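Local coordinates for protein restriction endonuclease S subunits (Thermoanaerobacter tengcongensis, PDB 3OKG) that probably binds DNA and sets the sequence specificity of a type I restriction-modification methyltransferase, at residues V289-R294 against A314-R319; S321-W326 against E367-V372; F325-Y330 against V358-P363. All blocks are in the same frame, centred on the assembly; numbering follows the deposited sequence.

Contact 1 (V289-R294 against A314-R319)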
loop_
_atom_site.group_PDB
_atom_site.type_symbol
_atom_site.label_atom_id
_atom_site.label_comp_id
_atom_site.label_asym_id
_atom_site.label_seq_id
_atom_site.Cartn_x
_atom_site.Cartn_y
_atom_site.Cartn_z
ATOM N N VAL A 289 -31.629 5.861 -4.660
ATOM C CA VAL A 289 -30.420 6.399 -4.084
ATOM C C VAL A 289 -30.712 6.768 -2.651
ATOM O O VAL A 289 -31.773 7.321 -2.358
ATOM C CB VAL A 289 -29.964 7.651 -4.895
ATOM C CG1 VAL A 289 -28.797 8.352 -4.206
ATOM C CG2 VAL A 289 -29.580 7.233 -6.330
ATOM N N LEU A 290 -29.796 6.442 -1.746
ATOM C CA LEU A 290 -29.962 6.798 -0.342
ATOM C C LEU A 290 -29.027 7.949 -0.055
ATOM O O LEU A 290 -27.903 7.981 -0.555
ATOM C CB LEU A 290 -29.635 5.604 0.586
ATOM C CG LEU A 290 -30.370 4.285 0.320
ATOM C CD1 LEU A 290 -29.782 3.151 1.143
ATOM C CD2 LEU A 290 -31.870 4.413 0.596
ATOM N N ILE A 291 -29.470 8.898 0.753
ATOM C CA ILE A 291 -28.626 10.048 1.054
ATOM C C ILE A 291 -28.735 10.394 2.532
ATOM O O ILE A 291 -29.805 10.267 3.115
ATOM C CB ILE A 291 -28.995 11.254 0.174
ATOM C CG1 ILE A 291 -28.004 12.399 0.373
ATOM C CG2 ILE A 291 -30.431 11.697 0.437
ATOM C CD1 ILE A 291 -27.993 13.384 -0.778
ATOM N N SER A 292 -27.622 10.800 3.138
ATOM C CA SER A 292 -27.602 11.119 4.558
ATOM C C SER A 292 -28.144 12.516 4.758
ATOM O O SER A 292 -27.687 13.449 4.122
ATOM C CB SER A 292 -26.183 11.036 5.113
ATOM O OG SER A 292 -26.132 11.525 6.443
ATOM N N VAL A 293 -29.125 12.663 5.641
ATOM C CA VAL A 293 -29.732 13.975 5.860
ATOM C C VAL A 293 -29.443 14.479 7.270
ATOM O O VAL A 293 -30.008 15.484 7.704
ATOM C CB VAL A 293 -31.255 13.938 5.612
ATOM C CG1 VAL A 293 -31.541 13.740 4.132
ATOM C CG2 VAL A 293 -31.911 12.816 6.438
ATOM N N ARG A 294 -28.540 13.793 7.967
ATOM C CA ARG A 294 -28.292 14.056 9.382
ATOM C C ARG A 294 -27.026 14.760 9.884
ATOM O O ARG A 294 -27.031 15.967 10.122
ATOM C CB ARG A 294 -28.401 12.756 10.185
ATOM C CG ARG A 294 -29.706 12.607 10.951
ATOM C CD ARG A 294 -30.626 13.792 10.709
ATOM N NE ARG A 294 -31.563 13.991 11.810
ATOM C CZ ARG A 294 -31.485 13.366 12.979
ATOM N NH1 ARG A 294 -30.510 12.496 13.205
ATOM N NH2 ARG A 294 -32.382 13.609 13.925
ATOM N N ALA A 314 -32.656 9.985 3.567
ATOM C CA ALA A 314 -33.754 10.144 2.622
ATOM C C ALA A 314 -33.515 9.124 1.501
ATOM O O ALA A 314 -32.378 8.744 1.244
ATOM C CB ALA A 314 -33.778 11.569 2.069
ATOM N N ALA A 315 -34.579 8.650 0.860
ATOM C CA ALA A 315 -34.436 7.844 -0.350
ATOM C C ALA A 315 -34.956 8.629 -1.567
ATOM O O ALA A 315 -35.999 9.290 -1.491
ATOM C CB ALA A 315 -35.169 6.538 -0.212
ATOM N N LEU A 316 -34.225 8.566 -2.674
ATOM C CA LEU A 316 -34.579 9.293 -3.899
ATOM C C LEU A 316 -34.868 8.287 -4.983
ATOM O O LEU A 316 -34.015 7.449 -5.325
ATOM C CB LEU A 316 -33.417 10.185 -4.339
ATOM C CG LEU A 316 -32.790 10.963 -3.185
ATOM C CD1 LEU A 316 -31.465 11.590 -3.626
ATOM C CD2 LEU A 316 -33.752 12.019 -2.696
ATOM N N ARG A 317 -36.080 8.326 -5.509
ATOM C CA ARG A 317 -36.450 7.346 -6.513
ATOM C C ARG A 317 -36.682 8.068 -7.817
ATOM O O ARG A 317 -37.675 8.780 -7.961
ATOM C CB ARG A 317 -37.702 6.575 -6.123
ATOM C CG ARG A 317 -38.000 5.440 -7.098
ATOM C CD ARG A 317 -39.140 4.562 -6.617
ATOM N NE ARG A 317 -38.807 3.844 -5.384
ATOM C CZ ARG A 317 -39.573 3.813 -4.295
ATOM N NH1 ARG A 317 -40.740 4.448 -4.273
ATOM N NH2 ARG A 317 -39.179 3.135 -3.231
ATOM N N PRO A 318 -35.746 7.906 -8.757
ATOM C CA PRO A 318 -35.802 8.615 -10.040
ATOM C C PRO A 318 -37.071 8.260 -10.804
ATOM O O PRO A 318 -37.485 7.107 -10.829
ATOM C CB PRO A 318 -34.595 8.075 -10.797
ATOM C CG PRO A 318 -33.646 7.601 -9.732
ATOM C CD PRO A 318 -34.517 7.108 -8.604
ATOM N N ARG A 319 -37.684 9.252 -11.430
ATOM C CA ARG A 319 -38.805 8.995 -12.319
ATOM C C ARG A 319 -38.236 8.580 -13.658
ATOM O O ARG A 319 -37.015 8.481 -13.803
ATOM C CB ARG A 319 -39.701 10.240 -12.397
ATOM C CG ARG A 319 -40.284 10.553 -11.023
ATOM C CD ARG A 319 -41.387 11.598 -11.020
ATOM N NE ARG A 319 -41.581 12.107 -9.660
ATOM C CZ ARG A 319 -42.349 13.143 -9.336
ATOM N NH1 ARG A 319 -43.023 13.802 -10.274
ATOM N NH2 ARG A 319 -42.442 13.521 -8.065
#
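Val289-Ile291 and Ala314-Leu316 run as antiparallel neighbours, their strand axes 4.7 Å apart at closest, with 148° between their N-to-C directions. Val289 and Leu316 form one hydrogen-bonded pair, with Leu316 N to Val289 O at 2.8 Å, and Ile291 and Ala314 form the next, with Ala314 N to Ile291 O at 2.9 Å. Between them lies the non-hydrogen-bonded pair Leu290-Ala315, where Ala315 CA brings a C-H to within 3.4 Å of Val289 O. These are the two central strands of a four-stranded antiparallel sheet in the second DNA specificity domain, flanked by strands 237-241 and 300-302. On one face Ile291 has CG1 anti to the backbone N (chi1 -173°), which brings the other branch, CG2, against Ala314 CB at 3.7 Å. Val293, just past the strand end, lays CG1 on the same methyl, also at 3.7 Å, so two branched side chains of 289-294 converge on Ala314 CB. Farther along this face Val289 and Leu316 meet more loosely, and Leu331 of helix 324-333 packs on both. The reverse face carries Leu290, whose CD2 reaches Ala315 CB at 4.0 Å, with Ala284 of strand 283-284 touching both residues.

Contact 2 (S321-W326 against E367-V372)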
loop_
_atom_site.group_PDB
_atom_site.type_symbol
_atom_site.label_atom_id
_atom_site.label_comp_id
_atom_site.label_asym_id
_atom_site.label_seq_id
_atom_site.Cartn_x
_atom_site.Cartn_y
_atom_site.Cartn_z
ATOM N N SER A 321 -37.704 9.967 -16.471
ATOM C CA SER A 321 -36.831 10.852 -17.254
ATOM C C SER A 321 -35.438 11.026 -16.647
ATOM O O SER A 321 -34.644 11.799 -17.169
ATOM C CB SER A 321 -37.466 12.228 -17.438
ATOM O OG SER A 321 -37.519 12.915 -16.199
ATOM N N LEU A 322 -35.156 10.333 -15.545
ATOM C CA LEU A 322 -33.887 10.506 -14.830
ATOM C C LEU A 322 -33.222 9.151 -14.570
ATOM O O LEU A 322 -33.833 8.263 -13.966
ATOM C CB LEU A 322 -34.106 11.244 -13.503
ATOM C CG LEU A 322 -32.913 11.330 -12.525
ATOM C CD1 LEU A 322 -31.801 12.225 -13.099
ATOM C CD2 LEU A 322 -33.361 11.886 -11.180
ATOM N N GLU A 323 -31.983 9.001 -15.052
ATOM C CA GLU A 323 -31.170 7.810 -14.828
ATOM C C GLU A 323 -30.619 7.802 -13.413
ATOM O O GLU A 323 -30.125 8.822 -12.920
ATOM C CB GLU A 323 -29.999 7.773 -15.816
ATOM C CG GLU A 323 -30.377 7.343 -17.219
ATOM C CD GLU A 323 -30.761 5.869 -17.287
ATOM O OE1 GLU A 323 -30.367 5.107 -16.381
ATOM O OE2 GLU A 323 -31.452 5.469 -18.246
ATOM N N ARG A 324 -30.700 6.649 -12.762
ATOM C CA ARG A 324 -30.195 6.492 -11.411
ATOM C C ARG A 324 -28.763 6.987 -11.308
ATOM O O ARG A 324 -28.383 7.735 -10.396
ATOM C CB ARG A 324 -30.204 4.994 -11.058
ATOM C CG ARG A 324 -29.463 4.687 -9.795
ATOM C CD ARG A 324 -30.006 3.431 -9.154
ATOM N NE ARG A 324 -29.332 2.215 -9.581
ATOM C CZ ARG A 324 -29.709 1.484 -10.618
ATOM N NH1 ARG A 324 -30.751 1.865 -11.350
ATOM N NH2 ARG A 324 -29.040 0.371 -10.918
ATOM N N PHE A 325 -27.947 6.536 -12.245
ATOM C CA PHE A 325 -26.527 6.860 -12.172
ATOM C C PHE A 325 -26.172 8.295 -12.545
ATOM O O PHE A 325 -25.137 8.811 -12.105
ATOM C CB PHE A 325 -25.718 5.822 -12.938
ATOM C CG PHE A 325 -25.722 4.477 -12.245
ATOM C CD1 PHE A 325 -25.249 4.371 -10.947
ATOM C CD2 PHE A 325 -26.227 3.350 -12.868
ATOM C CE1 PHE A 325 -25.255 3.137 -10.276
ATOM C CE2 PHE A 325 -26.239 2.123 -12.213
ATOM C CZ PHE A 325 -25.759 2.024 -10.909
ATOM N N TRP A 326 -27.046 8.955 -13.307
ATOM C CA TRP A 326 -26.876 10.415 -13.555
ATOM C C TRP A 326 -27.046 11.158 -12.235
ATOM O O TRP A 326 -26.225 12.009 -11.854
ATOM C CB TRP A 326 -27.906 10.904 -14.586
ATOM C CG TRP A 326 -27.799 12.371 -14.963
ATOM C CD1 TRP A 326 -28.673 13.385 -14.609
ATOM C CD2 TRP A 326 -26.787 12.983 -15.779
ATOM N NE1 TRP A 326 -28.261 14.585 -15.163
ATOM C CE2 TRP A 326 -27.115 14.363 -15.898
ATOM C CE3 TRP A 326 -25.656 12.496 -16.456
ATOM C CZ2 TRP A 326 -26.329 15.259 -16.618
ATOM C CZ3 TRP A 326 -24.874 13.395 -17.183
ATOM C CH2 TRP A 326 -25.218 14.759 -17.261
ATOM N N GLU A 367 -28.620 10.588 -23.702
ATOM C CA GLU A 367 -27.406 11.359 -23.449
ATOM C C GLU A 367 -26.919 11.173 -22.019
ATOM O O GLU A 367 -25.714 11.178 -21.767
ATOM C CB GLU A 367 -27.625 12.838 -23.738
ATOM C CG GLU A 367 -26.461 13.748 -23.350
ATOM C CD GLU A 367 -25.318 13.708 -24.363
ATOM O OE1 GLU A 367 -25.312 12.806 -25.230
ATOM O OE2 GLU A 367 -24.424 14.573 -24.281
ATOM N N GLN A 368 -27.843 11.025 -21.072
ATOM C CA GLN A 368 -27.434 10.695 -19.705
ATOM C C GLN A 368 -26.671 9.387 -19.731
ATOM O O GLN A 368 -25.664 9.236 -19.040
ATOM C CB GLN A 368 -28.620 10.514 -18.754
ATOM C CG GLN A 368 -29.337 11.791 -18.412
ATOM C CD GLN A 368 -30.601 11.515 -17.618
ATOM O OE1 GLN A 368 -30.567 10.794 -16.616
ATOM N NE2 GLN A 368 -31.729 12.083 -18.064
ATOM N N ARG A 369 -27.166 8.424 -20.498
ATOM C CA ARG A 369 -26.523 7.114 -20.500
ATOM C C ARG A 369 -25.149 7.185 -21.176
ATOM O O ARG A 369 -24.183 6.603 -20.691
ATOM C CB ARG A 369 -27.415 6.048 -21.151
ATOM C CG ARG A 369 -28.599 5.637 -20.257
ATOM C CD ARG A 369 -29.352 4.423 -20.819
ATOM N NE ARG A 369 -29.940 4.712 -22.125
ATOM C CZ ARG A 369 -31.236 4.946 -22.332
ATOM N NH1 ARG A 369 -32.091 4.912 -21.314
ATOM N NH2 ARG A 369 -31.673 5.209 -23.562
ATOM N N ARG A 370 -25.079 7.915 -22.285
ATOM C CA ARG A 370 -23.822 8.111 -23.033
ATOM C C ARG A 370 -22.731 8.738 -22.154
ATOM O O ARG A 370 -21.584 8.289 -22.151
ATOM C CB ARG A 370 -24.077 8.988 -24.273
ATOM C CG ARG A 370 -22.897 9.080 -25.261
ATOM C CD ARG A 370 -23.175 10.088 -26.390
ATOM N NE ARG A 370 -23.059 11.457 -25.897
ATOM C CZ ARG A 370 -21.903 12.100 -25.756
ATOM N NH1 ARG A 370 -20.758 11.509 -26.095
ATOM N NH2 ARG A 370 -21.885 13.333 -25.273
ATOM N N ILE A 371 -23.100 9.767 -21.399
ATOM C CA ILE A 371 -22.185 10.449 -20.500
ATOM C C ILE A 371 -21.831 9.598 -19.279
ATOM O O ILE A 371 -20.671 9.557 -18.872
ATOM C CB ILE A 371 -22.760 11.815 -20.036
ATOM C CG1 ILE A 371 -22.871 12.766 -21.227
ATOM C CG2 ILE A 371 -21.878 12.431 -18.954
ATOM C CD1 ILE A 371 -23.627 14.059 -20.903
ATOM N N VAL A 372 -22.808 8.884 -18.722
ATOM C CA VAL A 372 -22.536 7.958 -17.602
ATOM C C VAL A 372 -21.512 6.875 -18.016
ATOM O O VAL A 372 -20.630 6.496 -17.244
ATOM C CB VAL A 372 -23.833 7.295 -17.040
ATOM C CG1 VAL A 372 -23.519 6.070 -16.207
ATOM C CG2 VAL A 372 -24.613 8.289 -16.149
#
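Gln368, Trp326 and Glu323 bury most of the surface where the N-terminal end of helix 324-333 meets the long helix 365-388, which runs on into the predicted coiled coil between the two DNA specificity domains. Gln368 reaches over extended beyond CG (chi2 173°) and presents its amide to the chain just ahead of the shorter helix. Its OE1 accepts from Glu323 N at 2.8 Å, an almost straight bond with 166° at the hydrogen, while NE2 donates to Ser321 O at 3.1 Å with that oxygen in the amide plane. NE2 also donates to Pro363 O, so three bonds fix the rotation of the amide. Glu323 occupies the N-cap position. Its side chain bends back at chi2 (-69°) and lies over the aliphatic part of Arg369, whose NH1 forms a salt bridge to OE2 at 3.2 Å. Carboxylate and guanidinium are turned nearly perpendicular, and NH1 alone makes the bond, a single-point grip rather than a paired one. Trp326 takes Gln368 CG over its five-membered ring, 3.9 Å from the centroid, a CH-pi contact; its NE1 donates to Pro361 O. One turn along the longer helix Ile371 meets the indole at its rim, in the ring plane, with CG2 at 3.6 Å from Trp326 CZ3.

Contact 3 (F325-Y330 against V358-P363)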
loop_
_atom_site.group_PDB
_atom_site.type_symbol
_atom_site.label_atom_id
_atom_site.label_comp_id
_atom_site.label_asym_id
_atom_site.label_seq_id
_atom_site.Cartn_x
_atom_site.Cartn_y
_atom_site.Cartn_z
ATOM N N PHE A 325 -27.947 6.536 -12.245
ATOM C CA PHE A 325 -26.527 6.860 -12.172
ATOM C C PHE A 325 -26.172 8.295 -12.545
ATOM O O PHE A 325 -25.137 8.811 -12.105
ATOM C CB PHE A 325 -25.718 5.822 -12.938
ATOM C CG PHE A 325 -25.722 4.477 -12.245
ATOM C CD1 PHE A 325 -25.249 4.371 -10.947
ATOM C CD2 PHE A 325 -26.227 3.350 -12.868
ATOM C CE1 PHE A 325 -25.255 3.137 -10.276
ATOM C CE2 PHE A 325 -26.239 2.123 -12.213
ATOM C CZ PHE A 325 -25.759 2.024 -10.909
ATOM N N TRP A 326 -27.046 8.955 -13.307
ATOM C CA TRP A 326 -26.876 10.415 -13.555
ATOM C C TRP A 326 -27.046 11.158 -12.235
ATOM O O TRP A 326 -26.225 12.009 -11.854
ATOM C CB TRP A 326 -27.906 10.904 -14.586
ATOM C CG TRP A 326 -27.799 12.371 -14.963
ATOM C CD1 TRP A 326 -28.673 13.385 -14.609
ATOM C CD2 TRP A 326 -26.787 12.983 -15.779
ATOM N NE1 TRP A 326 -28.261 14.585 -15.163
ATOM C CE2 TRP A 326 -27.115 14.363 -15.898
ATOM C CE3 TRP A 326 -25.656 12.496 -16.456
ATOM C CZ2 TRP A 326 -26.329 15.259 -16.618
ATOM C CZ3 TRP A 326 -24.874 13.395 -17.183
ATOM C CH2 TRP A 326 -25.218 14.759 -17.261
ATOM N N LEU A 327 -28.125 10.812 -11.531
ATOM C CA LEU A 327 -28.401 11.361 -10.207
ATOM C C LEU A 327 -27.238 11.120 -9.240
ATOM O O LEU A 327 -26.791 12.029 -8.544
ATOM C CB LEU A 327 -29.667 10.714 -9.629
ATOM C CG LEU A 327 -30.052 11.162 -8.217
ATOM C CD1 LEU A 327 -30.156 12.684 -8.154
ATOM C CD2 LEU A 327 -31.363 10.512 -7.785
ATOM N N LEU A 328 -26.753 9.882 -9.202
ATOM C CA LEU A 328 -25.669 9.520 -8.299
ATOM C C LEU A 328 -24.398 10.335 -8.545
ATOM O O LEU A 328 -23.780 10.839 -7.601
ATOM C CB LEU A 328 -25.350 8.025 -8.430
ATOM C CG LEU A 328 -24.567 7.438 -7.258
ATOM C CD1 LEU A 328 -25.330 7.685 -5.980
ATOM C CD2 LEU A 328 -24.327 5.924 -7.447
ATOM N N TYR A 329 -23.974 10.433 -9.797
ATOM C CA TYR A 329 -22.802 11.252 -10.105
ATOM C C TYR A 329 -22.996 12.701 -9.682
ATOM O O TYR A 329 -22.073 13.349 -9.187
ATOM C CB TYR A 329 -22.486 11.218 -11.589
ATOM C CG TYR A 329 -21.569 10.081 -11.963
ATOM C CD1 TYR A 329 -22.000 9.076 -12.819
ATOM C CD2 TYR A 329 -20.278 10.006 -11.440
ATOM C CE1 TYR A 329 -21.165 8.018 -13.167
ATOM C CE2 TYR A 329 -19.433 8.946 -11.772
ATOM C CZ TYR A 329 -19.891 7.961 -12.625
ATOM O OH TYR A 329 -19.067 6.920 -12.961
ATOM N N TYR A 330 -24.204 13.217 -9.893
ATOM C CA TYR A 330 -24.474 14.628 -9.571
ATOM C C TYR A 330 -24.376 14.853 -8.070
ATOM O O TYR A 330 -23.712 15.780 -7.623
ATOM C CB TYR A 330 -25.866 15.015 -10.057
ATOM C CG TYR A 330 -26.142 16.508 -9.994
ATOM C CD1 TYR A 330 -25.333 17.407 -10.660
ATOM C CD2 TYR A 330 -27.235 17.003 -9.280
ATOM C CE1 TYR A 330 -25.589 18.776 -10.613
ATOM C CE2 TYR A 330 -27.497 18.360 -9.226
ATOM C CZ TYR A 330 -26.687 19.235 -9.893
ATOM O OH TYR A 330 -26.933 20.586 -9.857
ATOM N N VAL A 358 -33.224 21.325 -5.271
ATOM C CA VAL A 358 -31.925 21.197 -5.941
ATOM C C VAL A 358 -32.116 21.213 -7.447
ATOM O O VAL A 358 -32.832 20.368 -7.977
ATOM C CB VAL A 358 -31.265 19.853 -5.546
ATOM C CG1 VAL A 358 -30.003 19.607 -6.359
ATOM C CG2 VAL A 358 -30.970 19.836 -4.044
ATOM N N PHE A 359 -31.494 22.159 -8.157
ATOM C CA PHE A 359 -31.521 22.089 -9.622
ATOM C C PHE A 359 -30.522 21.059 -10.167
ATOM O O PHE A 359 -29.426 20.951 -9.649
ATOM C CB PHE A 359 -31.229 23.455 -10.251
ATOM C CG PHE A 359 -32.469 24.257 -10.514
ATOM C CD1 PHE A 359 -33.261 23.981 -11.631
ATOM C CD2 PHE A 359 -32.869 25.235 -9.621
ATOM C CE1 PHE A 359 -34.430 24.700 -11.872
ATOM C CE2 PHE A 359 -34.028 25.959 -9.849
ATOM C CZ PHE A 359 -34.811 25.686 -10.981
ATOM N N ILE A 360 -30.911 20.337 -11.218
ATOM C CA ILE A 360 -30.028 19.373 -11.876
ATOM C C ILE A 360 -30.201 19.517 -13.380
ATOM O O ILE A 360 -31.329 19.683 -13.861
ATOM C CB ILE A 360 -30.360 17.905 -11.406
ATOM C CG1 ILE A 360 -29.410 16.859 -12.033
ATOM C CG2 ILE A 360 -31.841 17.535 -11.698
ATOM C CD1 ILE A 360 -29.660 15.414 -11.470
ATOM N N PRO A 361 -29.090 19.460 -14.145
ATOM C CA PRO A 361 -29.277 19.562 -15.590
ATOM C C PRO A 361 -29.753 18.207 -16.085
ATOM O O PRO A 361 -29.280 17.160 -15.653
ATOM C CB PRO A 361 -27.856 19.836 -16.128
ATOM C CG PRO A 361 -26.890 19.595 -14.946
ATOM C CD PRO A 361 -27.709 19.112 -13.768
ATOM N N LEU A 362 -30.692 18.213 -17.001
ATOM C CA LEU A 362 -31.334 16.987 -17.384
ATOM C C LEU A 362 -31.317 16.787 -18.880
ATOM O O LEU A 362 -32.172 17.349 -19.588
ATOM C CB LEU A 362 -32.789 16.946 -16.845
ATOM C CG LEU A 362 -33.460 15.571 -16.981
ATOM C CD1 LEU A 362 -32.975 14.608 -15.854
ATOM C CD2 LEU A 362 -34.985 15.695 -16.965
ATOM N N PRO A 363 -30.347 15.983 -19.369
ATOM C CA PRO A 363 -30.307 15.567 -20.767
ATOM C C PRO A 363 -31.413 14.575 -21.047
ATOM O O PRO A 363 -31.993 14.024 -20.107
ATOM C CB PRO A 363 -28.955 14.818 -20.887
ATOM C CG PRO A 363 -28.178 15.170 -19.632
ATOM C CD PRO A 363 -29.251 15.376 -18.589
#
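Trp326 and Tyr330, one turn apart on helix 324-333, both reach out to strand 359-362, and both give a hydrogen bond to one of its backbone carbonyls. The helix and strand axes pass 10.1 Å apart at 134°, a gap that these two large rings bridge. With chi1 near 180° (-170° for Tyr330) both rings swing away from their own backbone N and out toward the strand, and the polar atom at the edge of each takes one of two alternate oxygens. Trp326 NE1 donates to Pro361 O at 2.8 Å, close to the ring plane and nearly along the C=O axis. Tyr330 OH donates to Phe359 O at 2.5 Å, with the hydroxyl tilted 18° from the carbonyl plane. Apolar groups of the strand press on the flats of the same rings. Over the tyrosine, Ile360 CG1 stands 3.8 Å from the ring centroid and Pro361 CD stands on the same face a little farther off, both as CH-pi contacts; Val358 CG1 meets the edge at Tyr330 CE2. The isoleucine runs past the tyrosine in the opposite direction, and its tip continues to Trp326, with Ile360 CD1 3.9 Å from CD1 of the indole. Over the six-membered ring of Trp326 sits Pro363 CG, 4.0 Å from the centroid and on the same indole face that meets Gln368. Strand 359-362 pairs on its other edge with strand 229-232, through backbone bonds of Ile360 with Val231 and Leu362 with Arg229, so the aromatic side chains engage the edge turned away from that partner. Phe217 meets both rings edge-to-face, and Tyr329 turns to helix 365-388, its OH hydrogen-bonded to Asp376 and its side chain touching Leu375 and Gln379.

How the contacts relate
From the N terminus, contact 1 comes first: the 19 residues after Arg294, which include short strands, lead back to pair 314-319 with 289-294. It is complete before the others begin. The chain then passes through a short loop, where contact 2 begins, into helix 324-333, whose first turns serve both remaining contacts. Contact 3 closes first, when the chain returns along 358-363, and it nests inside contact 2, which closes at 367-372 on the helix that follows; the two share Phe325 and Trp326, and their centres lie about 8 Å apart. Helix 324-333 therefore links the four-stranded sheet, where Val289 meets Leu327 and Leu328, with the two-stranded ribbon and the long helix 365-388.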